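Side-chain contacts in foldase protein PrsA (PDB 5TVL), which probably helps secreted proteins to fold outside the cell after translocation, as a membrane lipoprotein with a parvulin-type peptidyl-prolyl cis-trans isomerase domain: residues 114-119 against 227-232; 175-180 against 207-212. All blocks are in the same frame, centred on the assembly; numbering follows the deposited sequence.

Interaction 1: residues 114-119 against 227-232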
loop_
_atom_site.group_PDB
_atom_site.type_symbol
_atom_site.label_atom_id
_atom_site.label_comp_id
_atom_site.label_asym_id
_atom_site.label_seq_id
_atom_site.Cartn_x
_atom_site.Cartn_y
_atom_site.Cartn_z
ATOM N N ASP A 114 21.071 2.023 3.726
ATOM C CA ASP A 114 21.629 1.451 2.493
ATOM C C ASP A 114 20.748 1.755 1.273
ATOM O O ASP A 114 21.245 2.219 0.245
ATOM C CB ASP A 114 21.810 -0.068 2.649
ATOM C CG ASP A 114 22.560 -0.699 1.483
ATOM O OD1 ASP A 114 23.711 -0.290 1.222
ATOM O OD2 ASP A 114 22.003 -1.615 0.839
ATOM N N GLU A 115 19.448 1.497 1.406
ATOM C CA GLU A 115 18.487 1.644 0.303
ATOM C C GLU A 115 18.089 3.098 0.007
ATOM O O GLU A 115 17.632 3.401 -1.101
ATOM C CB GLU A 115 17.229 0.807 0.586
ATOM C CG GLU A 115 17.488 -0.696 0.642
ATOM C CD GLU A 115 16.281 -1.501 1.099
ATOM O OE1 GLU A 115 15.135 -1.116 0.776
ATOM O OE2 GLU A 115 16.485 -2.534 1.774
ATOM N N TYR A 116 18.256 3.983 0.991
ATOM C CA TYR A 116 17.885 5.396 0.853
ATOM C C TYR A 116 18.845 6.158 -0.060
ATOM O O TYR A 116 20.057 5.970 0.011
ATOM C CB TYR A 116 17.837 6.063 2.231
ATOM C CG TYR A 116 17.554 7.552 2.224
ATOM C CD1 TYR A 116 16.248 8.038 2.154
ATOM C CD2 TYR A 116 18.596 8.478 2.310
ATOM C CE1 TYR A 116 15.990 9.404 2.159
ATOM C CE2 TYR A 116 18.348 9.840 2.314
ATOM C CZ TYR A 116 17.047 10.300 2.238
ATOM O OH TYR A 116 16.812 11.653 2.245
ATOM N N THR A 117 18.276 7.028 -0.897
ATOM C CA THR A 117 19.020 7.923 -1.784
ATOM C C THR A 117 18.631 9.355 -1.399
ATOM O O THR A 117 17.439 9.657 -1.303
ATOM C CB THR A 117 18.662 7.669 -3.263
ATOM O OG1 THR A 117 18.678 6.262 -3.528
ATOM C CG2 THR A 117 19.639 8.362 -4.199
ATOM N N PRO A 118 19.625 10.244 -1.181
ATOM C CA PRO A 118 19.329 11.579 -0.645
ATOM C C PRO A 118 18.654 12.520 -1.645
ATOM O O PRO A 118 18.453 12.154 -2.807
ATOM C CB PRO A 118 20.713 12.102 -0.257
ATOM C CG PRO A 118 21.620 11.473 -1.255
ATOM C CD PRO A 118 21.062 10.095 -1.485
ATOM N N ASP A 119 18.308 13.720 -1.177
ATOM C CA ASP A 119 17.590 14.705 -1.993
ATOM C C ASP A 119 18.314 15.002 -3.304
ATOM O O ASP A 119 19.513 15.270 -3.310
ATOM C CB ASP A 119 17.352 16.022 -1.222
ATOM C CG ASP A 119 16.076 16.000 -0.381
ATOM O OD1 ASP A 119 15.012 15.602 -0.902
ATOM O OD2 ASP A 119 16.130 16.402 0.800
ATOM N N LYS A 227 19.062 10.200 9.833
ATOM C CA LYS A 227 18.363 9.404 10.869
ATOM C C LYS A 227 16.853 9.664 10.942
ATOM O O LYS A 227 16.066 8.720 11.028
ATOM C CB LYS A 227 18.998 9.674 12.246
ATOM C CG LYS A 227 18.474 8.855 13.428
ATOM C CD LYS A 227 19.284 7.591 13.692
ATOM C CE LYS A 227 18.928 6.996 15.049
ATOM N NZ LYS A 227 19.602 5.695 15.314
ATOM N N GLU A 228 16.465 10.939 10.901
ATOM C CA GLU A 228 15.057 11.334 11.032
ATOM C C GLU A 228 14.200 10.932 9.831
ATOM O O GLU A 228 13.078 10.446 10.007
ATOM C CB GLU A 228 14.938 12.844 11.285
ATOM C CG GLU A 228 15.511 13.294 12.624
ATOM C CD GLU A 228 14.742 12.736 13.810
ATOM O OE1 GLU A 228 13.521 12.991 13.907
ATOM O OE2 GLU A 228 15.357 12.040 14.645
ATOM N N LYS A 229 14.720 11.141 8.622
ATOM C CA LYS A 229 14.025 10.715 7.400
ATOM C C LYS A 229 13.920 9.188 7.308
ATOM O O LYS A 229 12.911 8.665 6.825
ATOM C CB LYS A 229 14.703 11.278 6.149
ATOM C CG LYS A 229 14.527 12.779 5.975
ATOM C CD LYS A 229 15.075 13.243 4.632
ATOM C CE LYS A 229 14.637 14.659 4.277
ATOM N NZ LYS A 229 15.340 15.699 5.075
ATOM N N LEU A 230 14.951 8.484 7.776
ATOM C CA LEU A 230 14.928 7.017 7.839
ATOM C C LEU A 230 13.993 6.499 8.933
ATOM O O LEU A 230 13.370 5.452 8.772
ATOM C CB LEU A 230 16.336 6.459 8.058
ATOM C CG LEU A 230 17.353 6.761 6.955
ATOM C CD1 LEU A 230 18.743 6.316 7.388
ATOM C CD2 LEU A 230 16.956 6.107 5.639
ATOM N N LYS A 231 13.911 7.228 10.045
ATOM C CA LYS A 231 12.984 6.904 11.130
ATOM C C LYS A 231 11.523 6.984 10.668
ATOM O O LYS A 231 10.741 6.086 10.972
ATOM C CB LYS A 231 13.224 7.827 12.335
ATOM C CG LYS A 231 12.401 7.511 13.577
ATOM C CD LYS A 231 12.972 8.219 14.798
ATOM C CE LYS A 231 12.031 8.184 15.992
ATOM N NZ LYS A 231 11.075 9.325 15.975
ATOM N N THR A 232 11.170 8.036 9.924
ATOM C CA THR A 232 9.781 8.238 9.472
ATOM C C THR A 232 9.307 7.185 8.465
ATOM O O THR A 232 8.155 6.751 8.533
ATOM C CB THR A 232 9.554 9.639 8.858
ATOM O OG1 THR A 232 10.493 9.867 7.802
ATOM C CG2 THR A 232 9.695 10.728 9.915
#
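Tyr116 carries the apolar half of this contact with Leu230 of helix 227-239. The methyl CD2 of Leu230 lies 3.5 Å from CB of Tyr116 and 3.8 Å from its CG, resting against the root of the ring. Leucine suits this buried spot because its branch, with CG beside the backbone N, brings a methyl to it. Tyr116 is the first residue to leave helical geometry after helix 106-115, and its anti chi1 (176°) carries the ring across the flank of helix 227-239, from Leu230 at CB to Lys229 at OH. Leu230 also packs on Ala112 and Phe113 of helix 106-115, and the ring of Tyr226 meets that of Tyr116 with the planes inclined.

At the far end of the ring the contact turns amphipathic. A methylene of Lys229, CD, stands 3.4 Å from OH of Tyr116, while that hydroxyl makes a weak hydrogen bond with Asp170 OD1. A long, flexible lysine suits this position because its chain can rest against the end of the phenol and run on past it.

The polar part is electrostatic and loose. A bend at chi4 (74°) turns the Lys229 tip, leaving NZ 4.4 Å from OD2 of Asp119, too far for a salt bridge. Asp170 and Asp119 also bring their OD1 atoms close together; the lysine charge may partly offset that of Asp119, but at this distance it does not hold the carboxylate in a directional bond.

Interaction 2: residues 175-180 against 207-212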
loop_
_atom_site.group_PDB
_atom_site.type_symbol
_atom_site.label_atom_id
_atom_site.label_comp_id
_atom_site.label_asym_id
_atom_site.label_seq_id
_atom_site.Cartn_x
_atom_site.Cartn_y
_atom_site.Cartn_z
ATOM N N GLU A 175 5.391 11.606 -3.630
ATOM C CA GLU A 175 4.920 12.657 -4.544
ATOM C C GLU A 175 5.325 12.417 -6.012
ATOM O O GLU A 175 4.709 12.980 -6.918
ATOM C CB GLU A 175 5.430 14.032 -4.080
ATOM C CG GLU A 175 4.912 14.466 -2.707
ATOM C CD GLU A 175 5.805 15.484 -2.007
ATOM O OE1 GLU A 175 7.029 15.244 -1.888
ATOM O OE2 GLU A 175 5.279 16.520 -1.551
ATOM N N VAL A 176 6.358 11.598 -6.235
ATOM C CA VAL A 176 6.868 11.273 -7.576
ATOM C C VAL A 176 6.744 9.755 -7.807
ATOM O O VAL A 176 6.969 8.981 -6.871
ATOM C CB VAL A 176 8.352 11.697 -7.716
ATOM C CG1 VAL A 176 8.817 11.600 -9.164
ATOM C CG2 VAL A 176 8.565 13.111 -7.176
ATOM N N PRO A 177 6.395 9.316 -9.040
ATOM C CA PRO A 177 6.288 7.863 -9.273
ATOM C C PRO A 177 7.626 7.111 -9.183
ATOM O O PRO A 177 8.686 7.698 -9.422
ATOM C CB PRO A 177 5.716 7.762 -10.698
ATOM C CG PRO A 177 5.220 9.122 -11.042
ATOM C CD PRO A 177 6.036 10.087 -10.247
ATOM N N GLU A 178 7.557 5.821 -8.857
ATOM C CA GLU A 178 8.746 4.991 -8.623
ATOM C C GLU A 178 9.694 4.965 -9.819
ATOM O O GLU A 178 10.898 5.164 -9.662
ATOM C CB GLU A 178 8.326 3.560 -8.247
ATOM C CG GLU A 178 9.463 2.571 -7.986
ATOM C CD GLU A 178 10.429 3.021 -6.899
ATOM O OE1 GLU A 178 10.016 3.762 -5.979
ATOM O OE2 GLU A 178 11.610 2.619 -6.960
ATOM N N GLN A 179 9.140 4.722 -11.003
ATOM C CA GLN A 179 9.923 4.695 -12.250
ATOM C C GLN A 179 10.492 6.058 -12.674
ATOM O O GLN A 179 11.487 6.109 -13.407
ATOM C CB GLN A 179 9.124 4.076 -13.411
ATOM C CG GLN A 179 7.814 4.775 -13.776
ATOM C CD GLN A 179 6.597 4.115 -13.142
ATOM O OE1 GLN A 179 6.573 3.883 -11.936
ATOM N NE2 GLN A 179 5.584 3.810 -13.950
ATOM N N VAL A 180 9.868 7.151 -12.228
ATOM C CA VAL A 180 10.406 8.500 -12.458
ATOM C C VAL A 180 11.600 8.763 -11.535
ATOM O O VAL A 180 12.590 9.374 -11.955
ATOM C CB VAL A 180 9.329 9.598 -12.276
ATOM C CG1 VAL A 180 9.923 10.989 -12.490
ATOM C CG2 VAL A 180 8.167 9.374 -13.239
ATOM N N GLN A 207 0.274 8.176 -18.104
ATOM C CA GLN A 207 1.044 9.423 -18.135
ATOM C C GLN A 207 2.452 9.138 -18.640
ATOM O O GLN A 207 2.955 8.022 -18.513
ATOM C CB GLN A 207 1.108 10.066 -16.742
ATOM C CG GLN A 207 -0.236 10.431 -16.111
ATOM C CD GLN A 207 -0.896 11.662 -16.726
ATOM O OE1 GLN A 207 -1.184 11.699 -17.923
ATOM N NE2 GLN A 207 -1.161 12.669 -15.897
ATOM N N TYR A 208 3.072 10.158 -19.226
ATOM C CA TYR A 208 4.406 10.044 -19.812
ATOM C C TYR A 208 5.271 11.182 -19.280
ATOM O O TYR A 208 4.847 12.337 -19.290
ATOM C CB TYR A 208 4.323 10.072 -21.344
ATOM C CG TYR A 208 3.397 9.004 -21.890
ATOM C CD1 TYR A 208 2.026 9.237 -22.012
ATOM C CD2 TYR A 208 3.886 7.748 -22.250
ATOM C CE1 TYR A 208 1.172 8.256 -22.491
ATOM C CE2 TYR A 208 3.038 6.760 -22.732
ATOM C CZ TYR A 208 1.682 7.021 -22.845
ATOM O OH TYR A 208 0.831 6.053 -23.320
ATOM N N TYR A 209 6.473 10.843 -18.811
ATOM C CA TYR A 209 7.355 11.792 -18.131
ATOM C C TYR A 209 8.698 11.914 -18.847
ATOM O O TYR A 209 9.187 10.948 -19.437
ATOM C CB TYR A 209 7.598 11.352 -16.688
ATOM C CG TYR A 209 6.358 11.260 -15.833
ATOM C CD1 TYR A 209 5.555 10.122 -15.858
ATOM C CD2 TYR A 209 6.000 12.297 -14.972
ATOM C CE1 TYR A 209 4.423 10.023 -15.063
ATOM C CE2 TYR A 209 4.869 12.208 -14.173
ATOM C CZ TYR A 209 4.085 11.068 -14.223
ATOM O OH TYR A 209 2.960 10.964 -13.440
ATOM N N ILE A 210 9.274 13.114 -18.797
ATOM C CA ILE A 210 10.651 13.365 -19.230
ATOM C C ILE A 210 11.325 14.075 -18.061
ATOM O O ILE A 210 10.806 15.079 -17.575
ATOM C CB ILE A 210 10.717 14.238 -20.507
ATOM C CG1 ILE A 210 9.931 13.583 -21.655
ATOM C CG2 ILE A 210 12.164 14.448 -20.939
ATOM C CD1 ILE A 210 9.658 14.501 -22.830
ATOM N N VAL A 211 12.469 13.552 -17.617
ATOM C CA VAL A 211 13.171 14.065 -16.434
ATOM C C VAL A 211 14.509 14.685 -16.838
ATOM O O VAL A 211 15.206 14.161 -17.707
ATOM C CB VAL A 211 13.424 12.948 -15.392
ATOM C CG1 VAL A 211 14.052 13.511 -14.119
ATOM C CG2 VAL A 211 12.132 12.227 -15.049
ATOM N N LYS A 212 14.844 15.802 -16.190
ATOM C CA LYS A 212 16.121 16.498 -16.356
ATOM C C LYS A 212 16.724 16.669 -14.961
ATOM O O LYS A 212 16.192 17.431 -14.152
ATOM C CB LYS A 212 15.882 17.864 -17.017
ATOM C CG LYS A 212 17.084 18.804 -17.095
ATOM C CD LYS A 212 18.037 18.440 -18.222
ATOM C CE LYS A 212 19.249 19.362 -18.247
ATOM N NZ LYS A 212 18.928 20.747 -18.695
#
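Tyr209 reaches from strand 207-216 toward the start of helix 178-186, and its side chain meets a different partner at each end. Its CB begins 4.0 Å from CG2 of Val180. CG of Tyr209 is closer, 3.7 Å from CG2 of Val180, and the same methyl stays close to CD1 and CD2, so it sits over one face of the ring, displaced toward the rim near CG. The approach is a CH-pi contact: CG2 of Val180 is 3.9 Å from the centroid of the Tyr209 ring and 20° off its normal. Further out, Pro177 takes over. Its CG lies 3.9 Å from CZ and 3.8 Å from OH of Tyr209, meeting the phenol end obliquely. Proline fits here because its ring restricts phi (-67°), which suits the extended residue just before the helix, and because its CG offers an aliphatic surface to the aromatic.

Both segments belong to the parvulin-type isomerase domain, in which helices pack against a four-stranded antiparallel sheet; here helix 178-186 is laid against the inner strand 207-216. Alternation along that strand turns Tyr209 and Val211 to the helix, whereas Ile210 points away and packs on Val136 and Leu137 of helix 130-139.

Val180 divides its two methyls between these strand residues. With CG1 anti to the backbone N (chi1 179°), CG2 is left for the tyrosine face while CG1 of Val180 reaches CG2 of Val211 at 3.6 Å. The short, beta-branched valines suit the close spacing of helix and sheet, and Ile196 of the edge strand 196-198 packs against both of them.

How the interactions relate
From the N terminus, the chain runs through helix 106-115 to residues 114-119, the first half of interaction 1, and then passes into strand 120-127 of the sheet. Residues 175-180 and 207-212 follow, closing the short loop of interaction 2, which includes edge strand 196-198. Strand 207-216 then leads on to helix 227-239, whose first turns complete interaction 1. Interaction 2 is thus nested inside the larger loop, the two centres being 20 Å apart and their nearest atoms about 8 Å apart. The inner contact joins helix 178-186 to the sheet; the outer one joins the residues after helix 106-115 to helix 227-239, which follows strand 207-216.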